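Aminopeptidase C (PDB 4K7C) probably removes amino acids from the N-termini of peptides, as a cysteine aminopeptidase of the C1-like family in peptidase clan CA. Local coordinates at residues A37-T42 with N335-D340; D43-M48 with L329-T334; Y260-N265 with V291-L296; K274-V279 with D424-E429. All coordinates share one frame; numbering follows the deposited sequence.

Contact 1. Residues A37-T42 with N335-D340; sequences ATAENT and NIYKKD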
loop_
_atom_site.group_PDB
_atom_site.type_symbol
_atom_site.label_atom_id
_atom_site.label_comp_id
_atom_site.label_asym_id
_atom_site.label_seq_id
_atom_site.Cartn_x
_atom_site.Cartn_y
_atom_site.Cartn_z
ATOM N N ALA A 37 -4.549 -20.210 -13.627
ATOM C CA ALA A 37 -4.597 -19.115 -14.532
ATOM C C ALA A 37 -4.369 -19.532 -15.945
ATOM O O ALA A 37 -4.776 -18.831 -16.870
ATOM C CB ALA A 37 -3.579 -18.052 -14.102
ATOM N N THR A 38 -3.753 -20.702 -16.157
ATOM C CA THR A 38 -3.613 -21.209 -17.545
ATOM C C THR A 38 -4.896 -21.891 -18.049
ATOM O O THR A 38 -5.378 -21.691 -19.121
ATOM C CB THR A 38 -2.356 -22.137 -17.679
ATOM O OG1 THR A 38 -1.197 -21.374 -17.313
ATOM C CG2 THR A 38 -2.287 -22.616 -19.131
ATOM N N ALA A 39 -5.528 -22.646 -17.178
ATOM C CA ALA A 39 -6.674 -23.461 -17.485
ATOM C C ALA A 39 -8.053 -22.846 -17.358
ATOM O O ALA A 39 -9.010 -23.486 -17.777
ATOM C CB ALA A 39 -6.645 -24.672 -16.566
ATOM N N GLU A 40 -8.162 -21.633 -16.804
ATOM C CA GLU A 40 -9.476 -21.067 -16.444
ATOM C C GLU A 40 -10.197 -20.653 -17.771
ATOM O O GLU A 40 -9.586 -20.181 -18.735
ATOM C CB GLU A 40 -9.325 -19.940 -15.451
ATOM C CG GLU A 40 -10.683 -19.498 -14.936
ATOM C CD GLU A 40 -10.651 -18.780 -13.599
ATOM O OE1 GLU A 40 -9.550 -18.742 -12.995
ATOM O OE2 GLU A 40 -11.787 -18.334 -13.161
ATOM N N ASN A 41 -11.473 -20.987 -17.793
ATOM C CA ASN A 41 -12.333 -21.011 -18.970
ATOM C C ASN A 41 -13.412 -19.941 -18.894
ATOM O O ASN A 41 -14.394 -20.021 -18.104
ATOM C CB ASN A 41 -12.949 -22.383 -18.967
ATOM C CG ASN A 41 -13.896 -22.621 -20.098
ATOM O OD1 ASN A 41 -14.019 -21.881 -21.081
ATOM N ND2 ASN A 41 -14.636 -23.632 -19.928
ATOM N N THR A 42 -13.292 -18.986 -19.789
ATOM C CA THR A 42 -14.220 -17.896 -19.895
ATOM C C THR A 42 -15.641 -18.386 -20.298
ATOM O O THR A 42 -16.603 -17.764 -19.918
ATOM C CB THR A 42 -13.678 -16.871 -20.829
ATOM O OG1 THR A 42 -12.528 -16.319 -20.200
ATOM C CG2 THR A 42 -14.652 -15.775 -21.075
ATOM N N ASN A 335 -16.735 -26.783 -15.244
ATOM C CA ASN A 335 -16.138 -26.196 -16.453
ATOM C C ASN A 335 -15.212 -24.985 -16.207
ATOM O O ASN A 335 -14.629 -24.480 -17.211
ATOM C CB ASN A 335 -17.219 -25.814 -17.536
ATOM C CG ASN A 335 -18.004 -27.019 -18.027
ATOM O OD1 ASN A 335 -19.290 -26.943 -18.271
ATOM N ND2 ASN A 335 -17.322 -28.106 -18.198
ATOM N N ILE A 336 -15.041 -24.556 -14.963
ATOM C CA ILE A 336 -14.262 -23.332 -14.695
ATOM C C ILE A 336 -12.818 -23.474 -15.105
ATOM O O ILE A 336 -12.198 -22.477 -15.536
ATOM C CB ILE A 336 -14.490 -22.745 -13.283
ATOM C CG1 ILE A 336 -13.887 -21.372 -13.169
ATOM C CG2 ILE A 336 -13.836 -23.641 -12.201
ATOM C CD1 ILE A 336 -14.473 -20.341 -14.086
ATOM N N TYR A 337 -12.291 -24.697 -15.029
ATOM C CA TYR A 337 -10.958 -25.025 -15.534
ATOM C C TYR A 337 -11.075 -26.139 -16.514
ATOM O O TYR A 337 -11.950 -26.973 -16.373
ATOM C CB TYR A 337 -10.012 -25.472 -14.432
ATOM C CG TYR A 337 -9.880 -24.469 -13.290
ATOM C CD1 TYR A 337 -9.303 -23.224 -13.469
ATOM C CD2 TYR A 337 -10.321 -24.790 -12.007
ATOM C CE1 TYR A 337 -9.180 -22.344 -12.404
ATOM C CE2 TYR A 337 -10.228 -23.930 -10.920
ATOM C CZ TYR A 337 -9.663 -22.678 -11.108
ATOM O OH TYR A 337 -9.551 -21.800 -10.089
ATOM N N LYS A 338 -10.182 -26.154 -17.511
ATOM C CA LYS A 338 -10.080 -27.319 -18.408
ATOM C C LYS A 338 -8.713 -27.918 -18.297
ATOM O O LYS A 338 -7.857 -27.779 -19.196
ATOM C CB LYS A 338 -10.397 -26.913 -19.819
ATOM C CG LYS A 338 -11.820 -26.523 -20.007
ATOM C CD LYS A 338 -12.805 -27.708 -19.917
ATOM C CE LYS A 338 -14.231 -27.404 -20.251
ATOM N NZ LYS A 338 -15.128 -28.612 -20.081
ATOM N N LYS A 339 -8.471 -28.524 -17.140
ATOM C CA LYS A 339 -7.178 -29.138 -16.894
ATOM C C LYS A 339 -6.877 -30.356 -17.737
ATOM O O LYS A 339 -5.759 -30.495 -18.208
ATOM C CB LYS A 339 -6.973 -29.465 -15.419
ATOM C CG LYS A 339 -6.997 -28.249 -14.560
ATOM C CD LYS A 339 -7.302 -28.579 -13.116
ATOM C CE LYS A 339 -7.278 -27.334 -12.252
ATOM N NZ LYS A 339 -7.805 -27.653 -10.895
ATOM N N ASP A 340 -7.877 -31.194 -17.988
ATOM C CA ASP A 340 -7.668 -32.433 -18.777
ATOM C C ASP A 340 -7.179 -32.031 -20.167
ATOM O O ASP A 340 -6.226 -32.597 -20.680
ATOM C CB ASP A 340 -8.934 -33.302 -18.881
ATOM C CG ASP A 340 -9.635 -33.605 -17.525
ATOM O OD1 ASP A 340 -9.798 -32.675 -16.650
ATOM O OD2 ASP A 340 -10.073 -34.792 -17.369
HETATM O O HOH W 1 -8.933 -19.190 -10.254
#

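Contact 2. Residues D43-M48 with L329-T334; sequences DSKVAM and LGILDT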
loop_
_atom_site.group_PDB
_atom_site.type_symbol
_atom_site.label_atom_id
_atom_site.label_comp_id
_atom_site.label_asym_id
_atom_site.label_seq_id
_atom_site.Cartn_x
_atom_site.Cartn_y
_atom_site.Cartn_z
ATOM N N ASP A 43 -15.769 -19.499 -20.984
ATOM C CA ASP A 43 -17.137 -20.063 -21.284
ATOM C C ASP A 43 -17.953 -20.342 -19.987
ATOM O O ASP A 43 -19.171 -20.200 -19.931
ATOM C CB ASP A 43 -17.086 -21.349 -22.057
ATOM C CG ASP A 43 -16.456 -21.175 -23.481
ATOM O OD1 ASP A 43 -16.246 -20.046 -23.913
ATOM O OD2 ASP A 43 -16.107 -22.190 -24.114
ATOM N N SER A 44 -17.237 -20.793 -18.975
ATOM C CA SER A 44 -17.861 -20.981 -17.667
ATOM C C SER A 44 -18.300 -19.651 -17.080
ATOM O O SER A 44 -19.439 -19.526 -16.494
ATOM C CB SER A 44 -16.928 -21.696 -16.752
ATOM O OG SER A 44 -17.423 -21.817 -15.441
ATOM N N LYS A 45 -17.409 -18.680 -17.092
ATOM C CA LYS A 45 -17.815 -17.360 -16.641
ATOM C C LYS A 45 -19.097 -16.834 -17.309
ATOM O O LYS A 45 -19.972 -16.205 -16.638
ATOM C CB LYS A 45 -16.692 -16.362 -16.817
ATOM C CG LYS A 45 -15.418 -16.671 -15.977
ATOM C CD LYS A 45 -14.243 -15.733 -16.309
ATOM C CE LYS A 45 -13.024 -16.085 -15.500
ATOM N NZ LYS A 45 -11.863 -15.224 -15.830
ATOM N N VAL A 46 -19.205 -17.026 -18.626
ATOM C CA VAL A 46 -20.419 -16.661 -19.327
ATOM C C VAL A 46 -21.652 -17.444 -18.811
ATOM O O VAL A 46 -22.692 -16.825 -18.528
ATOM C CB VAL A 46 -20.217 -16.729 -20.854
ATOM C CG1 VAL A 46 -21.508 -16.562 -21.646
ATOM C CG2 VAL A 46 -19.111 -15.704 -21.260
ATOM N N ALA A 47 -21.522 -18.755 -18.684
ATOM C CA ALA A 47 -22.625 -19.630 -18.263
ATOM C C ALA A 47 -23.054 -19.349 -16.850
ATOM O O ALA A 47 -24.181 -19.591 -16.513
ATOM C CB ALA A 47 -22.212 -21.105 -18.418
HETATM N N MSE A 48 -22.139 -18.865 -16.025
HETATM C CA MSE A 48 -22.330 -18.730 -14.549
HETATM C C MSE A 48 -22.727 -17.339 -14.144
HETATM O O MSE A 48 -22.543 -16.914 -13.008
HETATM C CB MSE A 48 -21.136 -19.236 -13.817
HETATM C CG MSE A 48 -20.891 -20.721 -14.077
HETATM SE SE MSE A 48 -22.365 -21.772 -13.215
HETATM C CE MSE A 48 -23.191 -22.521 -14.821
ATOM N N LEU A 329 -13.562 -15.194 -7.792
ATOM C CA LEU A 329 -14.719 -14.800 -8.588
ATOM C C LEU A 329 -15.983 -15.460 -8.024
ATOM O O LEU A 329 -17.044 -15.047 -8.348
ATOM C CB LEU A 329 -14.560 -15.120 -10.036
ATOM C CG LEU A 329 -13.440 -14.341 -10.665
ATOM C CD1 LEU A 329 -13.321 -14.727 -12.143
ATOM C CD2 LEU A 329 -13.621 -12.808 -10.507
ATOM N N GLY A 330 -15.796 -16.497 -7.217
ATOM C CA GLY A 330 -16.933 -17.285 -6.658
ATOM C C GLY A 330 -17.709 -18.139 -7.609
ATOM O O GLY A 330 -18.893 -18.259 -7.478
ATOM N N ILE A 331 -16.984 -18.810 -8.492
ATOM C CA ILE A 331 -17.602 -19.686 -9.440
ATOM C C ILE A 331 -17.199 -21.128 -9.100
ATOM O O ILE A 331 -15.979 -21.473 -9.031
ATOM C CB ILE A 331 -17.106 -19.330 -10.871
ATOM C CG1 ILE A 331 -17.530 -17.945 -11.298
ATOM C CG2 ILE A 331 -17.654 -20.366 -11.859
ATOM C CD1 ILE A 331 -16.901 -17.409 -12.562
ATOM N N LEU A 332 -18.225 -21.961 -8.881
ATOM C CA LEU A 332 -18.062 -23.346 -8.573
ATOM C C LEU A 332 -18.667 -24.087 -9.787
ATOM O O LEU A 332 -19.886 -24.189 -9.912
ATOM C CB LEU A 332 -18.837 -23.678 -7.290
ATOM C CG LEU A 332 -18.641 -22.820 -6.037
ATOM C CD1 LEU A 332 -19.406 -23.266 -4.776
ATOM C CD2 LEU A 332 -17.184 -22.739 -5.714
ATOM N N ASP A 333 -17.844 -24.562 -10.704
ATOM C CA ASP A 333 -18.342 -25.099 -11.946
ATOM C C ASP A 333 -17.266 -26.100 -12.389
ATOM O O ASP A 333 -16.050 -25.799 -12.413
ATOM C CB ASP A 333 -18.614 -23.994 -13.030
ATOM C CG ASP A 333 -19.221 -24.532 -14.333
ATOM O OD1 ASP A 333 -19.548 -25.781 -14.427
ATOM O OD2 ASP A 333 -19.314 -23.678 -15.276
ATOM N N THR A 334 -17.731 -27.321 -12.702
ATOM C CA THR A 334 -16.889 -28.340 -13.314
ATOM C C THR A 334 -16.185 -27.811 -14.594
ATOM O O THR A 334 -15.161 -28.332 -14.943
ATOM C CB THR A 334 -17.693 -29.580 -13.667
ATOM O OG1 THR A 334 -18.797 -29.193 -14.458
ATOM C CG2 THR A 334 -18.158 -30.290 -12.447
#

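Contact 3. Residues Y260-N265 with V291-L296; sequences YQSIIN and VRHLNL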
loop_
_atom_site.group_PDB
_atom_site.type_symbol
_atom_site.label_atom_id
_atom_site.label_comp_id
_atom_site.label_asym_id
_atom_site.label_seq_id
_atom_site.Cartn_x
_atom_site.Cartn_y
_atom_site.Cartn_z
ATOM N N TYR A 260 -35.811 -30.643 11.510
ATOM C CA TYR A 260 -34.739 -30.564 10.413
ATOM C C TYR A 260 -34.022 -31.865 10.279
ATOM O O TYR A 260 -33.667 -32.468 11.264
ATOM C CB TYR A 260 -33.734 -29.379 10.643
ATOM C CG TYR A 260 -34.512 -28.077 10.719
ATOM C CD1 TYR A 260 -35.037 -27.502 9.604
ATOM C CD2 TYR A 260 -34.839 -27.515 11.945
ATOM C CE1 TYR A 260 -35.831 -26.366 9.672
ATOM C CE2 TYR A 260 -35.638 -26.361 12.030
ATOM C CZ TYR A 260 -36.128 -25.818 10.908
ATOM O OH TYR A 260 -36.916 -24.735 10.967
ATOM N N GLN A 261 -33.787 -32.282 9.054
ATOM C CA GLN A 261 -33.051 -33.497 8.808
ATOM C C GLN A 261 -31.810 -33.204 7.907
ATOM O O GLN A 261 -31.935 -32.643 6.836
ATOM C CB GLN A 261 -33.959 -34.508 8.167
ATOM C CG GLN A 261 -33.340 -35.850 7.850
ATOM C CD GLN A 261 -32.850 -36.540 9.072
ATOM O OE1 GLN A 261 -33.620 -36.777 10.031
ATOM N NE2 GLN A 261 -31.622 -36.923 9.064
ATOM N N SER A 262 -30.692 -33.709 8.366
ATOM C CA SER A 262 -29.466 -33.756 7.592
ATOM C C SER A 262 -29.620 -34.846 6.561
ATOM O O SER A 262 -29.870 -35.992 6.910
ATOM C CB SER A 262 -28.268 -33.977 8.463
ATOM O OG SER A 262 -27.101 -34.127 7.630
ATOM N N ILE A 263 -29.481 -34.462 5.312
ATOM C CA ILE A 263 -29.539 -35.374 4.156
ATOM C C ILE A 263 -28.182 -35.396 3.506
ATOM O O ILE A 263 -27.587 -34.307 3.312
ATOM C CB ILE A 263 -30.650 -34.895 3.243
ATOM C CG1 ILE A 263 -31.996 -35.082 4.038
ATOM C CG2 ILE A 263 -30.711 -35.727 1.990
ATOM C CD1 ILE A 263 -33.152 -34.499 3.365
ATOM N N ILE A 264 -27.691 -36.605 3.202
ATOM C CA ILE A 264 -26.389 -36.728 2.489
ATOM C C ILE A 264 -26.597 -37.414 1.175
ATOM O O ILE A 264 -27.648 -38.034 0.957
ATOM C CB ILE A 264 -25.303 -37.422 3.327
ATOM C CG1 ILE A 264 -25.635 -38.880 3.688
ATOM C CG2 ILE A 264 -25.009 -36.590 4.532
ATOM C CD1 ILE A 264 -24.559 -39.678 4.403
ATOM N N ASN A 265 -25.592 -37.293 0.280
ATOM C CA ASN A 265 -25.541 -38.057 -0.951
ATOM C C ASN A 265 -24.132 -38.598 -1.026
ATOM O O ASN A 265 -23.207 -37.885 -1.469
ATOM C CB ASN A 265 -25.836 -37.206 -2.163
ATOM C CG ASN A 265 -25.679 -37.961 -3.425
ATOM O OD1 ASN A 265 -24.871 -37.626 -4.288
ATOM N ND2 ASN A 265 -26.498 -39.030 -3.569
ATOM N N VAL A 291 -25.418 -36.897 15.720
ATOM C CA VAL A 291 -25.441 -36.741 14.253
ATOM C C VAL A 291 -26.285 -37.883 13.656
ATOM O O VAL A 291 -26.074 -39.073 13.989
ATOM C CB VAL A 291 -23.965 -36.726 13.708
ATOM C CG1 VAL A 291 -23.878 -36.808 12.160
ATOM C CG2 VAL A 291 -23.213 -35.495 14.226
ATOM N N ARG A 292 -27.209 -37.489 12.785
ATOM C CA ARG A 292 -28.035 -38.416 11.956
ATOM C C ARG A 292 -28.164 -37.937 10.506
ATOM O O ARG A 292 -28.707 -36.858 10.253
ATOM C CB ARG A 292 -29.451 -38.481 12.598
ATOM C CG ARG A 292 -29.560 -39.265 13.912
ATOM C CD ARG A 292 -29.174 -40.747 13.869
ATOM N NE ARG A 292 -29.349 -41.345 15.190
ATOM C CZ ARG A 292 -28.459 -41.408 16.162
ATOM N NH1 ARG A 292 -27.231 -40.969 15.993
ATOM N NH2 ARG A 292 -28.802 -41.979 17.343
ATOM N N HIS A 293 -27.565 -38.672 9.555
ATOM C CA HIS A 293 -27.633 -38.357 8.182
ATOM C C HIS A 293 -28.517 -39.398 7.476
ATOM O O HIS A 293 -28.294 -40.603 7.642
ATOM C CB HIS A 293 -26.229 -38.454 7.543
ATOM C CG HIS A 293 -25.221 -37.496 8.065
ATOM N ND1 HIS A 293 -25.425 -36.134 8.050
ATOM C CD2 HIS A 293 -23.950 -37.689 8.481
ATOM C CE1 HIS A 293 -24.345 -35.533 8.534
ATOM N NE2 HIS A 293 -23.444 -36.454 8.818
ATOM N N LEU A 294 -29.430 -38.920 6.676
ATOM C CA LEU A 294 -30.253 -39.720 5.763
ATOM C C LEU A 294 -29.632 -39.657 4.352
ATOM O O LEU A 294 -29.625 -38.584 3.703
ATOM C CB LEU A 294 -31.674 -39.171 5.731
ATOM C CG LEU A 294 -32.708 -39.703 4.786
ATOM C CD1 LEU A 294 -32.913 -41.155 5.168
ATOM C CD2 LEU A 294 -33.972 -38.905 4.863
ATOM N N ASN A 295 -29.128 -40.799 3.892
ATOM C CA ASN A 295 -28.549 -40.889 2.572
ATOM C C ASN A 295 -29.583 -41.100 1.509
ATOM O O ASN A 295 -30.371 -42.060 1.589
ATOM C CB ASN A 295 -27.577 -42.046 2.522
ATOM C CG ASN A 295 -26.556 -41.866 1.414
ATOM O OD1 ASN A 295 -26.306 -40.738 0.950
ATOM N ND2 ASN A 295 -25.986 -42.939 0.970
ATOM N N LEU A 296 -29.610 -40.211 0.513
ATOM C CA LEU A 296 -30.525 -40.275 -0.607
ATOM C C LEU A 296 -29.778 -40.062 -1.917
ATOM O O LEU A 296 -28.721 -39.388 -1.946
ATOM C CB LEU A 296 -31.568 -39.186 -0.483
ATOM C CG LEU A 296 -32.443 -39.258 0.776
ATOM C CD1 LEU A 296 -33.355 -38.066 0.773
ATOM C CD2 LEU A 296 -33.272 -40.570 0.785
HETATM O O HOH W 2 -30.203 -34.649 11.193
#

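Contact 4. Residues K274-V279 with D424-E429; sequences KHLYTV and DVIKNE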
loop_
_atom_site.group_PDB
_atom_site.type_symbol
_atom_site.label_atom_id
_atom_site.label_comp_id
_atom_site.label_asym_id
_atom_site.label_seq_id
_atom_site.Cartn_x
_atom_site.Cartn_y
_atom_site.Cartn_z
ATOM N N LYS A 274 -31.825 -44.332 1.648
ATOM C CA LYS A 274 -33.043 -44.496 2.539
ATOM C C LYS A 274 -32.746 -45.197 3.847
ATOM O O LYS A 274 -33.536 -45.984 4.339
ATOM C CB LYS A 274 -34.152 -45.261 1.793
ATOM C CG LYS A 274 -34.498 -44.660 0.476
ATOM C CD LYS A 274 -35.545 -45.482 -0.231
ATOM C CE LYS A 274 -36.295 -44.693 -1.273
ATOM N NZ LYS A 274 -37.253 -45.678 -1.915
ATOM N N HIS A 275 -31.627 -44.847 4.460
ATOM C CA HIS A 275 -31.324 -45.219 5.793
ATOM C C HIS A 275 -30.615 -44.066 6.488
ATOM O O HIS A 275 -30.011 -43.204 5.858
ATOM C CB HIS A 275 -30.397 -46.462 5.839
ATOM C CG HIS A 275 -31.006 -47.702 5.216
ATOM N ND1 HIS A 275 -32.032 -48.418 5.829
ATOM C CD2 HIS A 275 -30.845 -48.256 3.995
ATOM C CE1 HIS A 275 -32.429 -49.398 5.032
ATOM N NE2 HIS A 275 -31.730 -49.329 3.911
ATOM N N LEU A 276 -30.609 -44.154 7.802
ATOM C CA LEU A 276 -29.841 -43.270 8.622
ATOM C C LEU A 276 -28.499 -43.752 9.034
ATOM O O LEU A 276 -28.274 -44.951 9.376
ATOM C CB LEU A 276 -30.572 -42.954 9.913
ATOM C CG LEU A 276 -31.784 -42.100 9.796
ATOM C CD1 LEU A 276 -32.347 -41.908 11.211
ATOM C CD2 LEU A 276 -31.520 -40.732 9.164
ATOM N N TYR A 277 -27.584 -42.780 9.068
ATOM C CA TYR A 277 -26.200 -43.010 9.417
ATOM C C TYR A 277 -25.711 -42.078 10.478
ATOM O O TYR A 277 -26.164 -40.933 10.551
ATOM C CB TYR A 277 -25.278 -42.858 8.135
ATOM C CG TYR A 277 -25.622 -43.819 7.063
ATOM C CD1 TYR A 277 -24.953 -45.033 6.982
ATOM C CD2 TYR A 277 -26.636 -43.569 6.177
ATOM C CE1 TYR A 277 -25.310 -45.977 6.030
ATOM C CE2 TYR A 277 -27.018 -44.496 5.221
ATOM C CZ TYR A 277 -26.315 -45.708 5.152
ATOM O OH TYR A 277 -26.772 -46.613 4.218
ATOM N N THR A 278 -24.811 -42.562 11.336
ATOM C CA THR A 278 -24.065 -41.719 12.240
ATOM C C THR A 278 -22.596 -42.055 12.151
ATOM O O THR A 278 -22.217 -43.024 11.491
ATOM C CB THR A 278 -24.610 -41.803 13.708
ATOM O OG1 THR A 278 -24.097 -40.726 14.501
ATOM C CG2 THR A 278 -24.221 -43.141 14.391
ATOM N N VAL A 279 -21.768 -41.298 12.859
ATOM C CA VAL A 279 -20.335 -41.437 12.843
ATOM C C VAL A 279 -19.833 -41.652 14.232
ATOM O O VAL A 279 -20.035 -40.797 15.145
ATOM C CB VAL A 279 -19.682 -40.208 12.202
ATOM C CG1 VAL A 279 -18.159 -40.311 12.163
ATOM C CG2 VAL A 279 -20.205 -40.046 10.781
ATOM N N ASP A 424 -40.773 -41.862 7.765
ATOM C CA ASP A 424 -40.816 -43.113 8.523
ATOM C C ASP A 424 -39.488 -43.783 8.746
ATOM O O ASP A 424 -39.214 -44.323 9.841
ATOM C CB ASP A 424 -41.763 -44.112 7.813
ATOM C CG ASP A 424 -43.266 -43.756 7.977
ATOM O OD1 ASP A 424 -43.664 -43.083 8.931
ATOM O OD2 ASP A 424 -44.066 -44.167 7.128
ATOM N N VAL A 425 -38.635 -43.778 7.701
ATOM C CA VAL A 425 -37.257 -44.214 7.879
ATOM C C VAL A 425 -36.639 -43.462 9.052
ATOM O O VAL A 425 -36.014 -44.049 9.985
ATOM C CB VAL A 425 -36.407 -43.958 6.603
ATOM C CG1 VAL A 425 -34.935 -44.148 6.914
ATOM C CG2 VAL A 425 -36.855 -44.880 5.449
ATOM N N ILE A 426 -36.830 -42.141 9.085
ATOM C CA ILE A 426 -36.190 -41.381 10.155
ATOM C C ILE A 426 -36.673 -41.849 11.541
ATOM O O ILE A 426 -35.883 -42.200 12.398
ATOM C CB ILE A 426 -36.385 -39.850 9.990
ATOM C CG1 ILE A 426 -35.672 -39.344 8.743
ATOM C CG2 ILE A 426 -35.881 -39.146 11.218
ATOM C CD1 ILE A 426 -36.298 -38.052 8.248
ATOM N N LYS A 427 -37.969 -41.873 11.728
ATOM C CA LYS A 427 -38.560 -42.401 13.023
ATOM C C LYS A 427 -38.115 -43.851 13.368
ATOM O O LYS A 427 -37.585 -44.115 14.484
ATOM C CB LYS A 427 -40.085 -42.291 12.941
ATOM C CG LYS A 427 -40.607 -40.856 12.951
ATOM C CD LYS A 427 -42.073 -40.827 12.505
ATOM C CE LYS A 427 -42.663 -39.425 12.495
ATOM N NZ LYS A 427 -43.957 -39.367 11.737
ATOM N N ASN A 428 -38.195 -44.753 12.377
ATOM C CA ASN A 428 -37.816 -46.174 12.596
ATOM C C ASN A 428 -36.351 -46.427 12.918
ATOM O O ASN A 428 -36.026 -47.326 13.679
ATOM C CB ASN A 428 -38.211 -47.046 11.418
ATOM C CG ASN A 428 -39.698 -47.086 11.168
ATOM O OD1 ASN A 428 -40.516 -46.825 12.052
ATOM N ND2 ASN A 428 -40.058 -47.381 9.928
ATOM N N GLU A 429 -35.424 -45.645 12.335
ATOM C CA GLU A 429 -34.015 -45.885 12.515
ATOM C C GLU A 429 -33.344 -44.934 13.445
ATOM O O GLU A 429 -32.161 -45.077 13.739
ATOM C CB GLU A 429 -33.330 -45.848 11.129
ATOM C CG GLU A 429 -33.762 -46.995 10.176
ATOM C CD GLU A 429 -33.045 -47.045 8.840
ATOM O OE1 GLU A 429 -31.906 -46.527 8.769
ATOM O OE2 GLU A 429 -33.596 -47.656 7.891
HETATM O O HOH W 3 -29.424 -47.916 9.066
#

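Contact 1. Residues A37-T42 with N335-D340
Glu40 and Tyr337 sit opposite each other in a single beta bridge, a compact example of how two irregular backbones can satisfy each other's polar groups. Lys338 N donates to Ala39 O at 2.9 Å, and Asn41 N donates to Ile336 O at 2.8 Å. Asn41 adds a third bond with its side chain: because CG lies anti to the backbone N (chi1 179°), ND2 is carried to Asn335 O, 2.8 Å away, with the oxygen 17° out of the Asn41 amide plane. The remaining half of this amide is also engaged, since Asn41 OD1 accepts from Asp43 N as the N-cap of helix 42-47. In the fold, the bridge therefore fastens the short link between helices 23-39 and 42-47 to the segment that leads into helix 339-343. This region borders a second subunit, whose Lys28 packs on both Asn41 and Lys338. Farther along, one water donates to Glu40 OE1 (2.8 Å) and to Tyr337 OH (2.7 Å), joining two groups whose carboxylate and ring planes stand 75° apart. The tyrosine hydroxyl is also bonded to Ser325 O, while Glu40 OE1 takes a further bond from a bound glycerol. The extended Glu40 chain runs alongside Ile336, with OE2 3.5 Å from Ile336 CD1, and Ala39 CB meets Tyr337 CB at 4.1 Å.

Contact 2. Residues D43-M48 with L329-T334
Ser44 and Asp333 supply the hydrogen bond of this contact, in which Ser44 OG donates to Asp333 OD2 at 2.7 Å. The hydroxyl approaches on the anti side of that oxygen, 32° out of the carboxylate plane. It can do so because OG lies opposite the backbone N about the first side-chain bond (chi1 175°), on a helix face already turned to the strand. Met48 CG also borders Asp333 OD2, at 3.6 Å. The second carboxylate oxygen is occupied as well: Asp333 OD1 accepts from Ser400 OG and from Asn335 N, so both oxygens have partners. The elements joined are helix 42-47 and strand 331-332, which pairs in parallel with strand 396-400 and, on the antiparallel side with strand 325-326, has a G1 beta bulge where Gly330 and Ile331 both face Asp326. Apolar contacts centre on Ile331. Its CG2 lies 3.9 Å from CG of Met48, a selenomethionine of the derivative, and equally far from Ser44 OG; Ser44 lies in the helix and Met48, four residues on, just past its end. CD1, the other end of Ile331, meets Lys45 CG at 3.8 Å, the two side chains crossing at about a right angle. Further out the extended lysine brings CE to 3.6 Å from Leu329 CD1, while its ammonium group binds a glycerol. The Met48 side chain continues onto Val398 and Ser400 of the neighbouring strand.

Contact 3. Residues Y260-N265 with V291-L296
Ile264 holds CG1 between its backbone N and carbonyl carbon (chi1 63°), and this rotation lays CG2 over a face of the His293 ring while CG1 turns to Asn295. This CH-pi contact measures 3.9 Å from CG2 to the His293 ring centroid. Ser262 OG, anti to its backbone N (chi1 175°), comes to the ring edge, in plane, and shares a hydrogen bond of 2.6 Å with His293 ND1. The backbones of strands 260-264 and 293-295 run parallel: Leu294 N donates to Ser262 O, Ile264 N to Leu294 O and Leu296 N to Ile264 O. Ser262 O also accepts from Gln261 NE2 at 2.9 Å. Past the strand end Asn265 ND2 adds a side-chain bond to Leu296 O at 2.8 Å, in the carbonyl plane on a lone pair. On the other side of the sheet Ile263 CG2 packs on Leu296 CD1 at 3.7 Å, and Ile263 also touches Phe301 and Leu304 of helix 298-310. Replacing Ile264 with an alanine would probably uncover that face of the imidazole and open a gap between His293 and Asn295. With Ser262 at its edge and Ile264 over its face, the histidine ring is probably held against rotation.

Contact 4. Residues K274-V279 with D424-E429
The last turn of helix 420-429 packs across strand 275-279, the two axes crossing at -51°, and Glu429 at the helix end grips the strand. Its carboxylate takes two bonds from consecutive residues. His275 ND1 donates to Glu429 OE2 at 2.7 Å, on the syn lone pair, with the ring and carboxylate planes only 22° apart. Leu276 N donates to Glu429 OE1 at 2.9 Å, coming from above the carboxylate plane, and a water that also bonds to Leu276 O donates to the same oxygen. One turn earlier Val425 CG1 rests on Lys274 O at 3.5 Å, while Leu276 CD1 reaches Ile426 O at 3.7 Å. A glutamine in place of Glu429, having no charge, would probably leave His275 without its anionic partner and could turn an NH2 group toward one of the donors. The short bond to a carboxylate would be expected to favour the positively charged form of His275, so that attraction between charges may reinforce the hold of helix on strand.

The four contacts fall into two separate pairs. Contacts 1 and 2, centres 10 Å apart, touch through their side chains: Glu40 OE2 lies 3.5 Å from Lys45 CE, and Ile336 CD1 3.9 Å from Ile331 CG2. Glycerol, probably from the crystallisation liquor, is bound to Glu40 and to Lys45. Contacts 3 and 4, centres 8 Å apart, meet along neighbouring strands 293-295 and 275-279, where His293 O and Tyr277 N are 2.7 Å apart, a probable hydrogen bond. The pairs do not touch, the nearest atoms of contacts 2 and 3 being about 13 Å apart. Contact 3 is nested within the chain loops closed by contacts 1 and 2, whereas contact 4 crosses them.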